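Local coordinates for serine protease inhibitor 1 (Coprinopsis cinerea, PDB 3VWC), which probably inhibits serine endopeptidases and folds as a beta-trefoil, at residues L16-P21 and I33-E38. Residues are numbered along the deposited sequence; the frame is centred on the assembly and turned at random. Where two conformers were deposited one is given.
Sequences LHVGRP and IRVLPE
Gly19 and Arg34 face each other as an antiparallel hydrogen-bonded pair, Gly19 N giving to Arg34 O at 2.9 Å and Arg34 N giving back to Gly19 O at 2.8 Å. One step along, Val18 and Val35 form the non-hydrogen-bonded pair, and beyond it Leu36 N bonds to His17 O at 2.8 Å. Beyond this bond a water links the two segments: it accepts from His17 N and lies within hydrogen-bonding distance of Leu36 O and Glu38 OE1.

Leu36 lies across the glycine. With CG anti to its own carbonyl carbon (chi1 -61°), it sends CD1 over the bare backbone of Gly19, to within 3.6 Å of Gly19 N, while CD2 reaches the backbone at Pro21 N. On this same face the extended Arg34 chain crosses the Pro21 ring at about a right angle, CD 3.9 Å from Pro21 CD, and its NH1 goes on to Leu117 O.

The pair is a beta hairpin of a beta-trefoil, strand 18-19 forming one margin of the main antiparallel sheet and strand 31-35 continuing it toward strand 70-73. On the Val18 and Val35 face, Val18 CG1 meets Ile33 CG2 at 3.6 Å in one of the two conformers modelled for Val18. Ile33 CD1 touches Arg20 CG at 3.7 Å, while the guanidinium further along the same arginine side chain is held by a salt bridge to Glu24 and a hydrogen bond to Cys59 O. At the other end Leu16 sets CB and CD2 against Leu36 O, and CD2 also approaches Glu38 OE1.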
# COMPACT_ATOMS: atom_id res chain seq x y z
N LEU A 16 0.17 10.93 5.63
CA LEU A 16 -1.28 10.62 5.53
C LEU A 16 -1.52 9.11 5.50
O LEU A 16 -0.69 8.33 5.01
CB LEU A 16 -1.87 11.27 4.29
CG LEU A 16 -1.86 12.81 4.34
CD1 LEU A 16 -2.39 13.43 3.07
CD2 LEU A 16 -2.56 13.33 5.61
N HIS A 17 -2.60 8.67 6.14
CA HIS A 17 -3.01 7.28 6.05
C HIS A 17 -3.31 6.93 4.62
O HIS A 17 -3.81 7.76 3.85
CB HIS A 17 -4.23 7.01 6.93
CG HIS A 17 -3.93 7.01 8.40
ND1 HIS A 17 -4.10 5.90 9.19
CD2 HIS A 17 -3.39 7.96 9.19
CE1 HIS A 17 -3.73 6.19 10.43
NE2 HIS A 17 -3.28 7.43 10.45
N VAL A 18 -3.07 5.68 4.28
CA VAL A 18 -3.45 5.07 3.02
C VAL A 18 -4.64 4.11 3.23
O VAL A 18 -4.65 3.36 4.21
CB VAL A 18 -2.21 4.31 2.52
CG1 VAL A 18 -2.50 3.52 1.26
CG2 VAL A 18 -1.05 5.29 2.34
N GLY A 19 -5.65 4.17 2.35
CA GLY A 19 -6.74 3.21 2.48
C GLY A 19 -7.96 3.72 1.74
O GLY A 19 -7.84 4.29 0.65
N ARG A 20 -9.15 3.49 2.31
CA ARG A 20 -10.39 3.78 1.62
C ARG A 20 -11.17 4.78 2.44
O ARG A 20 -11.21 4.70 3.66
CB ARG A 20 -11.15 2.47 1.38
CG ARG A 20 -10.53 1.58 0.31
CD ARG A 20 -11.02 0.12 0.37
NE ARG A 20 -12.45 0.04 0.00
CZ ARG A 20 -13.18 -1.08 0.07
NH1 ARG A 20 -12.65 -2.21 0.52
NH2 ARG A 20 -14.47 -1.04 -0.27
N PRO A 21 -11.84 5.72 1.74
CA PRO A 21 -12.58 6.79 2.44
C PRO A 21 -13.94 6.29 2.95
O PRO A 21 -14.32 5.16 2.64
CB PRO A 21 -12.81 7.82 1.33
CG PRO A 21 -12.93 7.02 0.10
CD PRO A 21 -11.87 5.90 0.28
N ILE A 33 -7.51 2.67 -3.77
CA ILE A 33 -6.76 2.90 -2.56
C ILE A 33 -6.12 4.26 -2.64
O ILE A 33 -5.55 4.61 -3.65
CB ILE A 33 -5.69 1.79 -2.31
CG1 ILE A 33 -6.34 0.40 -2.14
CG2 ILE A 33 -4.86 2.16 -1.07
CD1 ILE A 33 -7.37 0.31 -1.06
N ARG A 34 -6.35 5.06 -1.61
CA ARG A 34 -6.01 6.49 -1.69
C ARG A 34 -5.12 6.96 -0.53
O ARG A 34 -5.09 6.34 0.55
CB ARG A 34 -7.27 7.36 -1.74
CG ARG A 34 -8.34 6.90 -2.70
CD ARG A 34 -9.64 7.67 -2.40
NE ARG A 34 -10.75 7.20 -3.21
CZ ARG A 34 -11.13 7.78 -4.34
NH1 ARG A 34 -10.44 8.81 -4.83
NH2 ARG A 34 -12.20 7.34 -4.99
N VAL A 35 -4.49 8.13 -0.69
CA VAL A 35 -4.07 8.85 0.50
C VAL A 35 -5.25 9.61 1.08
O VAL A 35 -6.05 10.17 0.34
CB VAL A 35 -2.87 9.78 0.26
CG1 VAL A 35 -1.53 8.97 0.24
CG2 VAL A 35 -3.06 10.63 -0.98
N LEU A 36 -5.43 9.50 2.39
CA LEU A 36 -6.69 9.95 3.04
C LEU A 36 -6.51 11.25 3.80
O LEU A 36 -5.51 11.42 4.47
CB LEU A 36 -7.18 8.86 4.00
CG LEU A 36 -7.47 7.52 3.28
CD1 LEU A 36 -7.79 6.40 4.26
CD2 LEU A 36 -8.65 7.67 2.29
N PRO A 37 -7.54 12.12 3.79
CA PRO A 37 -7.55 13.20 4.78
C PRO A 37 -7.52 12.66 6.21
O PRO A 37 -8.10 11.60 6.49
CB PRO A 37 -8.89 13.90 4.53
CG PRO A 37 -9.38 13.43 3.18
CD PRO A 37 -8.83 12.01 3.09
N GLU A 38 -6.86 13.40 7.12
CA GLU A 38 -6.92 13.12 8.54
C GLU A 38 -8.36 12.95 9.04
O GLU A 38 -8.63 12.11 9.89
CB GLU A 38 -6.24 14.25 9.33
CG GLU A 38 -4.71 14.19 9.35
CD GLU A 38 -4.13 12.85 9.85
OE1 GLU A 38 -3.91 11.93 9.03
OE2 GLU A 38 -3.80 12.76 11.06
O HOH W 1 -4.65 10.39 7.00